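Local atomic coordinates of occlusion-derived virus envelope protein E66 (Autographa californica nucleopolyhedrovirus, PDB entry 3VSN), a protein that cleaves non-sulfated chondroitin as an envelope lyase of the occlusion-derived virus and is essential for infection of the insect host by mouth. Residues E436-Q441 / N465-T470; V54-N59 / C82-G87; W592-E597 / T622-P627; R367-R372 / S384-I389. All coordinates share one frame; numbering follows the deposited sequence.

Overall arrangement
From the N terminus the contacts follow one another in the order 2, 4, 1, 3; each closes its own loop before the next opens, so none nest or cross. Contact 2 belongs to the N-terminal helical domain, where the irregular chain after helix 29-48 returns to helix 75-93. The other three lie in the beta-rich C-terminal region. Contact 4 closes the short link from strand 367-370 to strand 390-391, thus joining two sheets. Contact 1, its nearest atoms about 7 Å from contact 4, ties a hairpin turn to the loop before strand 472-480. Contact 3 joins strand 592-597 to the end of helix 614-623, its centre about 57 Å from that of contact 2.

Contact 1 (E436-Q441 / N465-T470); sequences EMNNLQ and NSLNNT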
loop_
_atom_site.group_PDB
_atom_site.type_symbol
_atom_site.label_atom_id
_atom_site.label_comp_id
_atom_site.label_asym_id
_atom_site.label_seq_id
_atom_site.Cartn_x
_atom_site.Cartn_y
_atom_site.Cartn_z
ATOM N N GLU A 436 4.234 13.912 -19.302
ATOM C CA GLU A 436 5.625 13.850 -18.837
ATOM C C GLU A 436 6.350 12.553 -19.210
ATOM O O GLU A 436 7.563 12.443 -19.027
ATOM C CB GLU A 436 5.699 14.087 -17.322
ATOM C CG GLU A 436 5.203 15.453 -16.858
ATOM C CD GLU A 436 3.687 15.550 -16.740
ATOM O OE1 GLU A 436 2.987 14.520 -16.854
ATOM O OE2 GLU A 436 3.187 16.672 -16.530
ATOM N N MET A 437 5.612 11.570 -19.719
ATOM C CA MET A 437 6.228 10.343 -20.223
ATOM C C MET A 437 6.141 10.286 -21.744
ATOM O O MET A 437 5.742 9.268 -22.320
ATOM C CB MET A 437 5.610 9.095 -19.572
ATOM C CG MET A 437 5.968 8.947 -18.097
ATOM S SD MET A 437 5.628 7.325 -17.376
ATOM C CE MET A 437 3.839 7.320 -17.367
ATOM N N ASN A 438 6.521 11.395 -22.386
ATOM C CA ASN A 438 6.576 11.482 -23.846
ATOM C C ASN A 438 5.194 11.317 -24.504
ATOM O O ASN A 438 5.072 10.736 -25.589
ATOM C CB ASN A 438 7.584 10.448 -24.376
ATOM C CG ASN A 438 7.876 10.605 -25.851
ATOM O OD1 ASN A 438 7.932 11.716 -26.368
ATOM N ND2 ASN A 438 8.067 9.480 -26.537
ATOM N N ASN A 439 4.160 11.836 -23.839
ATOM C CA ASN A 439 2.763 11.696 -24.285
ATOM C C ASN A 439 2.297 10.244 -24.441
ATOM O O ASN A 439 1.422 9.952 -25.264
ATOM C CB ASN A 439 2.488 12.500 -25.572
ATOM C CG ASN A 439 2.136 13.956 -25.300
ATOM O OD1 ASN A 439 2.310 14.815 -26.165
ATOM N ND2 ASN A 439 1.626 14.237 -24.108
ATOM N N LEU A 440 2.889 9.342 -23.656
ATOM C CA LEU A 440 2.434 7.952 -23.603
ATOM C C LEU A 440 0.944 7.898 -23.318
ATOM O O LEU A 440 0.452 8.541 -22.384
ATOM C CB LEU A 440 3.192 7.152 -22.535
ATOM C CG LEU A 440 2.718 5.713 -22.275
ATOM C CD1 LEU A 440 3.089 4.778 -23.422
ATOM C CD2 LEU A 440 3.282 5.209 -20.957
ATOM N N GLN A 441 0.231 7.135 -24.137
ATOM C CA GLN A 441 -1.183 6.872 -23.922
ATOM C C GLN A 441 -1.458 5.393 -24.143
ATOM O O GLN A 441 -0.700 4.714 -24.844
ATOM C CB GLN A 441 -2.047 7.722 -24.859
ATOM C CG GLN A 441 -1.872 7.406 -26.338
ATOM C CD GLN A 441 -2.857 8.158 -27.208
ATOM O OE1 GLN A 441 -4.047 7.849 -27.223
ATOM N NE2 GLN A 441 -2.364 9.148 -27.937
ATOM N N ASN A 465 7.308 10.504 -33.875
ATOM C CA ASN A 465 8.708 10.797 -34.238
ATOM C C ASN A 465 9.654 11.055 -33.065
ATOM O O ASN A 465 10.686 11.713 -33.225
ATOM C CB ASN A 465 8.773 11.944 -35.260
ATOM C CG ASN A 465 7.936 11.664 -36.490
ATOM O OD1 ASN A 465 8.023 10.583 -37.077
ATOM N ND2 ASN A 465 7.101 12.625 -36.872
ATOM N N SER A 466 9.321 10.496 -31.904
ATOM C CA SER A 466 10.011 10.810 -30.652
ATOM C C SER A 466 10.950 9.715 -30.141
ATOM O O SER A 466 11.681 9.933 -29.171
ATOM C CB SER A 466 8.979 11.110 -29.566
ATOM O OG SER A 466 8.189 9.959 -29.310
ATOM N N LEU A 467 10.928 8.544 -30.772
ATOM C CA LEU A 467 11.645 7.390 -30.218
ATOM C C LEU A 467 13.010 7.091 -30.844
ATOM O O LEU A 467 13.639 6.092 -30.490
ATOM C CB LEU A 467 10.761 6.134 -30.240
ATOM C CG LEU A 467 9.481 6.186 -29.402
ATOM C CD1 LEU A 467 8.683 4.905 -29.585
ATOM C CD2 LEU A 467 9.783 6.439 -27.930
ATOM N N ASN A 468 13.472 7.951 -31.754
ATOM C CA ASN A 468 14.778 7.762 -32.401
ATOM C C ASN A 468 14.915 6.345 -32.984
ATOM O O ASN A 468 15.893 5.637 -32.722
ATOM C CB ASN A 468 15.916 8.076 -31.411
ATOM C CG ASN A 468 17.283 8.135 -32.075
ATOM O OD1 ASN A 468 17.405 8.461 -33.254
ATOM N ND2 ASN A 468 18.320 7.814 -31.313
ATOM N N ASN A 469 13.899 5.943 -33.748
ATOM C CA ASN A 469 13.834 4.633 -34.414
ATOM C C ASN A 469 14.066 3.428 -33.496
ATOM O O ASN A 469 14.623 2.413 -33.912
ATOM C CB ASN A 469 14.768 4.590 -35.634
ATOM C CG ASN A 469 14.521 5.736 -36.598
ATOM O OD1 ASN A 469 15.424 6.525 -36.882
ATOM N ND2 ASN A 469 13.290 5.848 -37.092
ATOM N N THR A 470 13.627 3.554 -32.248
ATOM C CA THR A 470 13.723 2.473 -31.275
ATOM C C THR A 470 12.328 1.922 -31.002
ATOM O O THR A 470 11.414 2.678 -30.664
ATOM C CB THR A 470 14.349 2.967 -29.953
ATOM O OG1 THR A 470 15.572 3.660 -30.234
ATOM C CG2 THR A 470 14.634 1.794 -29.004
#
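Asn438 reaches from the tip of a turn to Ser466 and Leu467 in the loop facing it. Its CB leaves the backbone toward that loop, and CG stands opposite the backbone N (chi1 -171°), which extends the amide toward Ser466. At the end the two branches part. OD1 lies 3.4 Å from Ser466 CB, a van der Waals contact, while ND2 donates to Ser466 OG at 2.8 Å. That bond is nearly straight (162° at the hydrogen), with the hydroxyl oxygen close to the amide plane. Leu467 CD2 adds an apolar neighbour 3.8 Å from Asn438 ND2. The same nitrogen also gives a hydrogen bond to Gln392 OE1, and Ser466 OG passes its own proton to the carbonyl of Glu463; the serine therefore accepts and donates at once, a double role to which a hydroxyl is well suited. Asn438 and Asn439 occupy the two central positions of a type I' turn from Met437 to Leu440, where positive phi values suit asparagine. The turn forms the end of the longer hairpin connection between antiparallel strands 426-434 and 440-449, in the beta-rich part of the lyase.

Contact 2 (V54-N59 / C82-G87); sequences VNPNRN and CHTLIG
Thr84 is turned about chi1 (-53°) so that its methyl CG2 stands opposite the backbone N and faces Pro56, while OG1 swings to the other side, toward Arg58. Arg58 runs extended through chi2 and then bends at chi3 (-88°), which turns NE toward the side of Thr84 OG1, the two being joined through a water. The apolar part of the contact is the proline ring: Pro56 CB lies 3.7 Å from Thr84 CG2, and farther along the ring Pro56 CG rests 3.6 Å from Gly87 C. Glycine fits here because the ring lies directly against its main chain, where a CB would meet Pro56 CD; the compact, rigid proline ring in turn offers an apolar surface with no backbone N-H needing a partner. Two waters complete the join. One accepts from Asn55 N at 2.9 Å and donates to Gly87 O, also at 2.9 Å. The second lies at the edge of the Arg58 guanidinium, accepting from Arg58 NE (2.9 Å) and donating to Thr84 OG1 (2.8 Å). That hydroxyl gives its proton back along the helix to Thr80 O, and Arg58 NH1 binds Asp67 O. An irregular connection between helices is thus laid along helix 75-93 within the N-terminal alpha/alpha toroid, a helical domain related to that of the family 8 polysaccharide lyases.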
loop_
_atom_site.group_PDB
_atom_site.type_symbol
_atom_site.label_atom_id
_atom_site.label_comp_id
_atom_site.label_asym_id
_atom_site.label_seq_id
_atom_site.Cartn_x
_atom_site.Cartn_y
_atom_site.Cartn_z
ATOM N N VAL A 54 13.565 -4.802 16.424
ATOM C CA VAL A 54 12.972 -6.081 16.818
ATOM C C VAL A 54 14.010 -7.012 17.424
ATOM O O VAL A 54 15.123 -7.124 16.907
ATOM C CB VAL A 54 12.309 -6.802 15.621
ATOM C CG1 VAL A 54 11.530 -8.030 16.086
ATOM C CG2 VAL A 54 11.391 -5.857 14.865
ATOM N N ASN A 55 13.625 -7.681 18.511
ATOM C CA ASN A 55 14.436 -8.724 19.140
ATOM C C ASN A 55 15.908 -8.309 19.323
ATOM O O ASN A 55 16.811 -8.978 18.822
ATOM C CB ASN A 55 14.308 -10.038 18.346
ATOM C CG ASN A 55 14.882 -11.238 19.083
ATOM O OD1 ASN A 55 14.864 -11.301 20.314
ATOM N ND2 ASN A 55 15.392 -12.203 18.326
ATOM N N PRO A 56 16.152 -7.192 20.035
ATOM C CA PRO A 56 17.532 -6.739 20.168
ATOM C C PRO A 56 18.361 -7.664 21.053
ATOM O O PRO A 56 17.826 -8.299 21.966
ATOM C CB PRO A 56 17.386 -5.367 20.827
ATOM C CG PRO A 56 16.120 -5.459 21.604
ATOM C CD PRO A 56 15.213 -6.331 20.783
ATOM N N ASN A 57 19.654 -7.750 20.764
ATOM C CA ASN A 57 20.581 -8.453 21.643
ATOM C C ASN A 57 21.871 -7.660 21.867
ATOM O O ASN A 57 22.892 -8.218 22.259
ATOM C CB ASN A 57 20.860 -9.878 21.141
ATOM C CG ASN A 57 21.640 -9.908 19.840
ATOM O OD1 ASN A 57 21.613 -8.959 19.055
ATOM N ND2 ASN A 57 22.341 -11.012 19.604
ATOM N N ARG A 58 21.799 -6.351 21.630
ATOM C CA ARG A 58 22.925 -5.447 21.846
ATOM C C ARG A 58 23.370 -5.471 23.311
ATOM O O ARG A 58 22.533 -5.511 24.220
ATOM C CB ARG A 58 22.554 -4.024 21.415
ATOM C CG ARG A 58 23.743 -3.148 21.052
ATOM C CD ARG A 58 23.325 -1.715 20.768
ATOM N NE ARG A 58 22.945 -1.486 19.376
ATOM C CZ ARG A 58 23.754 -0.990 18.444
ATOM N NH1 ARG A 58 25.009 -0.672 18.741
ATOM N NH2 ARG A 58 23.311 -0.813 17.207
ATOM N N ASN A 59 24.685 -5.463 23.526
ATOM C CA ASN A 59 25.272 -5.491 24.868
ATOM C C ASN A 59 25.059 -4.206 25.659
ATOM O O ASN A 59 24.998 -3.119 25.085
ATOM C CB ASN A 59 26.770 -5.805 24.794
ATOM C CG ASN A 59 27.049 -7.282 24.601
ATOM O OD1 ASN A 59 26.493 -8.132 25.299
ATOM N ND2 ASN A 59 27.927 -7.596 23.658
ATOM N N CYS A 82 16.893 4.433 22.442
ATOM C CA CYS A 82 15.459 4.444 22.720
ATOM C C CYS A 82 14.725 3.233 22.130
ATOM O O CYS A 82 14.014 2.525 22.851
ATOM C CB CYS A 82 14.837 5.754 22.236
ATOM S SG CYS A 82 15.227 7.180 23.277
ATOM N N HIS A 83 14.909 2.987 20.831
ATOM C CA HIS A 83 14.275 1.839 20.167
ATOM C C HIS A 83 14.721 0.515 20.720
ATOM O O HIS A 83 13.915 -0.400 20.870
ATOM C CB HIS A 83 14.509 1.874 18.658
ATOM C CG HIS A 83 13.703 2.928 17.937
ATOM N ND1 HIS A 83 12.366 3.024 18.054
ATOM C CD2 HIS A 83 14.094 3.929 17.051
ATOM C CE1 HIS A 83 11.922 4.038 17.293
ATOM N NE2 HIS A 83 12.983 4.592 16.680
ATOM N N THR A 84 16.010 0.401 21.027
ATOM C CA THR A 84 16.572 -0.835 21.561
ATOM C C THR A 84 16.019 -1.156 22.957
ATOM O O THR A 84 15.729 -2.318 23.256
ATOM C CB THR A 84 18.116 -0.794 21.545
ATOM O OG1 THR A 84 18.561 -0.472 20.220
ATOM C CG2 THR A 84 18.710 -2.130 21.949
ATOM N N LEU A 85 15.857 -0.128 23.793
ATOM C CA LEU A 85 15.217 -0.288 25.103
ATOM C C LEU A 85 13.776 -0.785 24.981
ATOM O O LEU A 85 13.365 -1.693 25.708
ATOM C CB LEU A 85 15.251 1.022 25.902
ATOM C CG LEU A 85 16.559 1.415 26.593
ATOM C CD1 LEU A 85 16.432 2.809 27.181
ATOM C CD2 LEU A 85 16.939 0.406 27.669
ATOM N N ILE A 86 13.016 -0.184 24.066
ATOM C CA ILE A 86 11.641 -0.619 23.802
ATOM C C ILE A 86 11.629 -2.070 23.311
ATOM O O ILE A 86 10.820 -2.876 23.773
ATOM C CB ILE A 86 10.907 0.324 22.819
ATOM C CG1 ILE A 86 10.704 1.704 23.463
ATOM C CG2 ILE A 86 9.564 -0.271 22.391
ATOM C CD1 ILE A 86 10.361 2.809 22.482
ATOM N N GLY A 87 12.543 -2.404 22.399
ATOM C CA GLY A 87 12.685 -3.783 21.917
ATOM C C GLY A 87 12.940 -4.781 23.039
ATOM O O GLY A 87 12.405 -5.896 23.027
HETATM O O HOH W 1 11.688 -7.317 20.570
HETATM O O HOH W 2 20.188 -1.824 18.422
#

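Contact 3 (W592-E597 / T622-P627); sequences WVMVKE and TSIGEP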
loop_
_atom_site.group_PDB
_atom_site.type_symbol
_atom_site.label_atom_id
_atom_site.label_comp_id
_atom_site.label_asym_id
_atom_site.label_seq_id
_atom_site.Cartn_x
_atom_site.Cartn_y
_atom_site.Cartn_z
ATOM N N TRP A 592 -17.347 1.214 -21.121
ATOM C CA TRP A 592 -17.941 0.234 -20.214
ATOM C C TRP A 592 -17.056 -0.948 -19.943
ATOM O O TRP A 592 -16.311 -1.395 -20.813
ATOM C CB TRP A 592 -19.297 -0.219 -20.747
ATOM C CG TRP A 592 -20.307 0.895 -20.691
ATOM C CD1 TRP A 592 -20.698 1.750 -21.721
ATOM C CD2 TRP A 592 -21.061 1.344 -19.517
ATOM N NE1 TRP A 592 -21.623 2.660 -21.278
ATOM C CE2 TRP A 592 -21.888 2.469 -19.964
ATOM C CE3 TRP A 592 -21.141 0.930 -18.191
ATOM C CZ2 TRP A 592 -22.747 3.138 -19.100
ATOM C CZ3 TRP A 592 -22.007 1.614 -17.330
ATOM C CH2 TRP A 592 -22.793 2.690 -17.776
ATOM N N VAL A 593 -17.127 -1.449 -18.714
ATOM C CA VAL A 593 -16.500 -2.718 -18.354
ATOM C C VAL A 593 -17.536 -3.558 -17.607
ATOM O O VAL A 593 -18.377 -3.012 -16.881
ATOM C CB VAL A 593 -15.195 -2.520 -17.529
ATOM C CG1 VAL A 593 -15.485 -1.991 -16.128
ATOM C CG2 VAL A 593 -14.394 -3.816 -17.453
ATOM N N MET A 594 -17.483 -4.873 -17.801
ATOM C CA MET A 594 -18.458 -5.787 -17.212
ATOM C C MET A 594 -17.796 -7.098 -16.822
ATOM O O MET A 594 -16.918 -7.589 -17.537
ATOM C CB MET A 594 -19.591 -6.074 -18.208
ATOM C CG MET A 594 -20.692 -6.981 -17.667
ATOM S SD MET A 594 -21.561 -7.917 -18.948
ATOM C CE MET A 594 -20.411 -9.267 -19.177
ATOM N N VAL A 595 -18.221 -7.658 -15.692
ATOM C CA VAL A 595 -17.811 -8.998 -15.280
ATOM C C VAL A 595 -19.050 -9.794 -14.896
ATOM O O VAL A 595 -19.927 -9.281 -14.198
ATOM C CB VAL A 595 -16.814 -8.968 -14.097
ATOM C CG1 VAL A 595 -16.468 -10.382 -13.640
ATOM C CG2 VAL A 595 -15.543 -8.230 -14.494
ATOM N N LYS A 596 -19.118 -11.038 -15.366
ATOM C CA LYS A 596 -20.218 -11.945 -15.040
ATOM C C LYS A 596 -19.666 -13.207 -14.401
ATOM O O LYS A 596 -18.757 -13.841 -14.941
ATOM C CB LYS A 596 -21.029 -12.295 -16.296
ATOM C CG LYS A 596 -22.058 -13.400 -16.098
ATOM C CD LYS A 596 -22.919 -13.607 -17.334
ATOM C CE LYS A 596 -23.714 -14.901 -17.236
ATOM N NZ LYS A 596 -22.879 -16.101 -17.522
ATOM N N GLU A 597 -20.219 -13.562 -13.247
ATOM C CA GLU A 597 -19.817 -14.765 -12.539
ATOM C C GLU A 597 -20.998 -15.313 -11.759
ATOM O O GLU A 597 -21.634 -14.595 -10.979
ATOM C CB GLU A 597 -18.625 -14.486 -11.608
ATOM C CG GLU A 597 -18.198 -15.693 -10.788
ATOM C CD GLU A 597 -17.016 -15.423 -9.873
ATOM O OE1 GLU A 597 -16.745 -14.250 -9.529
ATOM O OE2 GLU A 597 -16.357 -16.412 -9.489
ATOM N N THR A 622 -25.086 -9.703 -25.381
ATOM C CA THR A 622 -24.951 -10.213 -26.750
ATOM C C THR A 622 -23.478 -10.500 -27.093
ATOM O O THR A 622 -23.151 -11.560 -27.638
ATOM C CB THR A 622 -25.579 -9.231 -27.771
ATOM O OG1 THR A 622 -26.964 -9.025 -27.451
ATOM C CG2 THR A 622 -25.464 -9.757 -29.203
ATOM N N SER A 623 -22.592 -9.569 -26.745
ATOM C CA SER A 623 -21.157 -9.725 -27.011
ATOM C C SER A 623 -20.521 -10.931 -26.314
ATOM O O SER A 623 -19.637 -11.576 -26.880
ATOM C CB SER A 623 -20.401 -8.446 -26.658
ATOM O OG SER A 623 -20.733 -7.412 -27.572
ATOM N N ILE A 624 -20.972 -11.243 -25.103
ATOM C CA ILE A 624 -20.439 -12.403 -24.370
ATOM C C ILE A 624 -21.187 -13.705 -24.698
ATOM O O ILE A 624 -20.982 -14.728 -24.046
ATOM C CB ILE A 624 -20.373 -12.159 -22.838
ATOM C CG1 ILE A 624 -21.780 -12.033 -22.238
ATOM C CG2 ILE A 624 -19.510 -10.941 -22.526
ATOM C CD1 ILE A 624 -21.849 -12.321 -20.750
ATOM N N GLY A 625 -22.054 -13.657 -25.707
ATOM C CA GLY A 625 -22.708 -14.858 -26.230
ATOM C C GLY A 625 -23.972 -15.267 -25.501
ATOM O O GLY A 625 -24.414 -16.412 -25.610
ATOM N N GLU A 626 -24.560 -14.334 -24.758
ATOM C CA GLU A 626 -25.778 -14.624 -23.999
ATOM C C GLU A 626 -26.860 -13.559 -24.259
ATOM O O GLU A 626 -27.267 -12.838 -23.344
ATOM C CB GLU A 626 -25.449 -14.786 -22.508
ATOM C CG GLU A 626 -24.341 -15.807 -22.249
ATOM C CD GLU A 626 -24.109 -16.111 -20.781
ATOM O OE1 GLU A 626 -25.100 -16.258 -20.039
ATOM O OE2 GLU A 626 -22.929 -16.225 -20.375
ATOM N N PRO A 627 -27.338 -13.474 -25.520
ATOM C CA PRO A 627 -28.184 -12.349 -25.946
ATOM C C PRO A 627 -29.534 -12.246 -25.229
ATOM O O PRO A 627 -30.066 -11.142 -25.095
ATOM C CB PRO A 627 -28.389 -12.606 -27.442
ATOM C CG PRO A 627 -28.202 -14.078 -27.605
ATOM C CD PRO A 627 -27.142 -14.451 -26.611
HETATM O O HOH W 3 -25.058 -17.989 -17.942
#
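Lys596 and Met594, two residues apart on strand 592-597, both point toward Ile624 and Glu626, which follow the end of helix 614-623. The strand lies within an antiparallel sheet of the beta-sandwich region, and the helix is terminated by a Schellman motif. Gly625, with positive phi, is its C-prime residue: Gly625 N bonds Thr622 O at 3.1 Å, and Glu626 N reaches back to the carbonyl just ahead of Thr622, so the last turn leaves neither N-H without a partner. Glycine adopts this left-handed conformation easily. The reversal sends Glu626 back toward the sheet, where it meets Lys596 from the opposite direction. The lysine runs extended and bends only at chi4 (-77°), turning NZ to the carboxylate. Lys596 NZ donates to Glu626 OE2 at 2.9 Å, on the syn side and a little out of the carboxylate plane, and makes a weak second bond to OE1. Glu626 OE2 is shared with a second lysine, Lys585, whose NZ also binds Ile624 O; two positive groups near one carboxylate would be expected to favour its charged form. Beneath the salt bridge the contact is apolar: Met594 CE and Ile624 CD1 meet tip to tip at 3.7 Å, and Lys596 CD touches the same methyl with its aliphatic stem. A water closes a small ring at the partly exposed end, accepting from Lys596 NZ at 2.9 Å and donating to Glu626 OE1 at 2.7 Å.

Contact 4 (R367-R372 / S384-I389); sequences RIWNRR and SFESGI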
loop_
_atom_site.group_PDB
_atom_site.type_symbol
_atom_site.label_atom_id
_atom_site.label_comp_id
_atom_site.label_asym_id
_atom_site.label_seq_id
_atom_site.Cartn_x
_atom_site.Cartn_y
_atom_site.Cartn_z
ATOM N N ARG A 367 0.666 -7.084 -12.359
ATOM C CA ARG A 367 1.399 -8.223 -11.815
ATOM C C ARG A 367 0.609 -8.912 -10.704
ATOM O O ARG A 367 -0.136 -8.268 -9.953
ATOM C CB ARG A 367 2.773 -7.748 -11.301
ATOM C CG ARG A 367 3.582 -8.767 -10.507
ATOM C CD ARG A 367 4.169 -9.886 -11.360
ATOM N NE ARG A 367 4.774 -10.906 -10.502
ATOM C CZ ARG A 367 6.024 -10.872 -10.043
ATOM N NH1 ARG A 367 6.840 -9.875 -10.376
ATOM N NH2 ARG A 367 6.467 -11.844 -9.252
ATOM N N ILE A 368 0.747 -10.229 -10.639
ATOM C CA ILE A 368 0.287 -10.996 -9.495
ATOM C C ILE A 368 1.519 -11.558 -8.798
ATOM O O ILE A 368 2.510 -11.906 -9.451
ATOM C CB ILE A 368 -0.706 -12.117 -9.887
ATOM C CG1 ILE A 368 -0.052 -13.155 -10.818
ATOM C CG2 ILE A 368 -1.955 -11.509 -10.511
ATOM C CD1 ILE A 368 -0.971 -14.287 -11.247
ATOM N N TRP A 369 1.466 -11.602 -7.474
ATOM C CA TRP A 369 2.553 -12.146 -6.688
ATOM C C TRP A 369 2.068 -13.359 -5.964
ATOM O O TRP A 369 1.096 -13.294 -5.209
ATOM C CB TRP A 369 3.072 -11.113 -5.695
ATOM C CG TRP A 369 3.807 -9.954 -6.326
ATOM C CD1 TRP A 369 5.164 -9.871 -6.623
ATOM C CD2 TRP A 369 3.248 -8.658 -6.742
ATOM N NE1 TRP A 369 5.472 -8.654 -7.182
ATOM C CE2 TRP A 369 4.374 -7.878 -7.276
ATOM C CE3 TRP A 369 1.980 -8.089 -6.728
ATOM C CZ2 TRP A 369 4.210 -6.590 -7.770
ATOM C CZ3 TRP A 369 1.827 -6.788 -7.225
ATOM C CH2 TRP A 369 2.917 -6.060 -7.735
ATOM N N ASN A 370 2.740 -14.480 -6.206
ATOM C CA ASN A 370 2.461 -15.731 -5.512
ATOM C C ASN A 370 2.669 -15.524 -4.014
ATOM O O ASN A 370 3.740 -15.089 -3.591
ATOM C CB ASN A 370 3.387 -16.834 -6.047
ATOM C CG ASN A 370 2.986 -18.222 -5.581
ATOM O OD1 ASN A 370 2.729 -18.446 -4.398
ATOM N ND2 ASN A 370 2.944 -19.167 -6.514
ATOM N N ARG A 371 1.644 -15.821 -3.218
ATOM C CA ARG A 371 1.707 -15.598 -1.768
ATOM C C ARG A 371 2.801 -16.414 -1.080
ATOM O O ARG A 371 3.275 -16.041 -0.007
ATOM C CB ARG A 371 0.347 -15.850 -1.117
ATOM C CG ARG A 371 -0.682 -14.779 -1.453
ATOM C CD ARG A 371 -1.986 -14.995 -0.710
ATOM N NE ARG A 371 -1.822 -14.838 0.737
ATOM C CZ ARG A 371 -2.775 -15.083 1.632
ATOM N NH1 ARG A 371 -3.978 -15.494 1.242
ATOM N NH2 ARG A 371 -2.522 -14.914 2.923
ATOM N N ARG A 372 3.206 -17.513 -1.713
ATOM C CA ARG A 372 4.310 -18.331 -1.214
ATOM C C ARG A 372 5.646 -18.037 -1.912
ATOM O O ARG A 372 6.663 -18.677 -1.626
ATOM C CB ARG A 372 3.942 -19.816 -1.277
ATOM C CG ARG A 372 2.835 -20.177 -0.286
ATOM C CD ARG A 372 2.602 -21.674 -0.143
ATOM N NE ARG A 372 3.808 -22.444 -0.414
ATOM C CZ ARG A 372 3.865 -23.486 -1.239
ATOM N NH1 ARG A 372 2.777 -23.926 -1.861
ATOM N NH2 ARG A 372 5.019 -24.106 -1.420
ATOM N N SER A 384 12.558 0.094 -12.618
ATOM C CA SER A 384 12.028 0.466 -13.927
ATOM C C SER A 384 11.304 -0.688 -14.616
ATOM O O SER A 384 10.713 -0.506 -15.679
ATOM C CB SER A 384 13.160 0.949 -14.837
ATOM O OG SER A 384 13.701 2.168 -14.370
ATOM N N PHE A 385 11.361 -1.872 -14.012
ATOM C CA PHE A 385 10.924 -3.093 -14.675
ATOM C C PHE A 385 9.931 -3.882 -13.832
ATOM O O PHE A 385 10.173 -4.160 -12.657
ATOM C CB PHE A 385 12.140 -3.957 -15.030
ATOM C CG PHE A 385 13.249 -3.189 -15.703
ATOM C CD1 PHE A 385 13.190 -2.910 -17.064
ATOM C CD2 PHE A 385 14.335 -2.717 -14.969
ATOM C CE1 PHE A 385 14.196 -2.187 -17.684
ATOM C CE2 PHE A 385 15.351 -1.997 -15.586
ATOM C CZ PHE A 385 15.281 -1.735 -16.943
ATOM N N GLU A 386 8.809 -4.231 -14.453
ATOM C CA GLU A 386 7.785 -5.065 -13.835
ATOM C C GLU A 386 6.804 -5.482 -14.917
ATOM O O GLU A 386 6.657 -4.786 -15.927
ATOM C CB GLU A 386 7.057 -4.302 -12.715
ATOM C CG GLU A 386 6.027 -5.126 -11.944
ATOM C CD GLU A 386 6.607 -6.405 -11.376
ATOM O OE1 GLU A 386 7.289 -6.329 -10.331
ATOM O OE2 GLU A 386 6.388 -7.482 -11.971
ATOM N N SER A 387 6.152 -6.625 -14.713
ATOM C CA SER A 387 5.091 -7.075 -15.605
ATOM C C SER A 387 4.119 -5.926 -15.841
ATOM O O SER A 387 3.650 -5.293 -14.885
ATOM C CB SER A 387 4.351 -8.269 -14.998
ATOM O OG SER A 387 5.216 -9.373 -14.821
ATOM N N GLY A 388 3.838 -5.645 -17.109
ATOM C CA GLY A 388 2.899 -4.587 -17.474
ATOM C C GLY A 388 3.532 -3.276 -17.913
ATOM O O GLY A 388 2.894 -2.494 -18.607
ATOM N N ILE A 389 4.772 -3.018 -17.499
ATOM C CA ILE A 389 5.440 -1.752 -17.841
ATOM C C ILE A 389 5.759 -1.661 -19.339
ATOM O O ILE A 389 6.314 -2.593 -19.929
ATOM C CB ILE A 389 6.706 -1.496 -16.978
ATOM C CG1 ILE A 389 6.311 -1.300 -15.502
ATOM C CG2 ILE A 389 7.480 -0.284 -17.496
ATOM C CD1 ILE A 389 7.458 -0.978 -14.556
HETATM O O HOH W 4 8.055 -8.074 -8.348
#
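Arg367 and Glu386 form a buried salt bridge, and Ser387, next to the glutamate, packs against the arginine's stem. Arg367 NH1 donates to Glu386 OE2 at 2.9 Å, almost straight (163° at the hydrogen). The oxygen lies in the guanidinium plane and is met on its syn side, although the two flat groups are turned 51° apart. On the anti side the same OE2 accepts from Ser387 N, also at 2.9 Å, so two donors hold the carboxylate from different directions. Glu386 bends at chi2 (54°), which folds its end back over its own backbone to reach that N-H. Ser387, small enough to sit close, brings its CB to 4.0 Å from Arg367 CD. The backbone here is a type II turn from Glu386 to Ile389, with Gly388 at the position that needs positive phi; it ends the connection from strand 367-370, at the edge of one antiparallel sheet, and leads into strand 390-391 of another. Two residues beyond Arg367 on the same strand, Trp369 lays its ring over the arginine: Arg367 CG lies 3.4 Å above the ring centre, and Trp369 NE1 stands over one face of the guanidinium. Arg367 NE donates to Ile368 O at 2.7 Å, from above the carbonyl plane, a bent bond that helps fix the guanidinium's rotation. Glu386 OE1 is bound by Tyr378 OH and by a water that donates to it at 2.8 Å and accepts from Trp369 NE1 at 2.9 Å, in the indole plane.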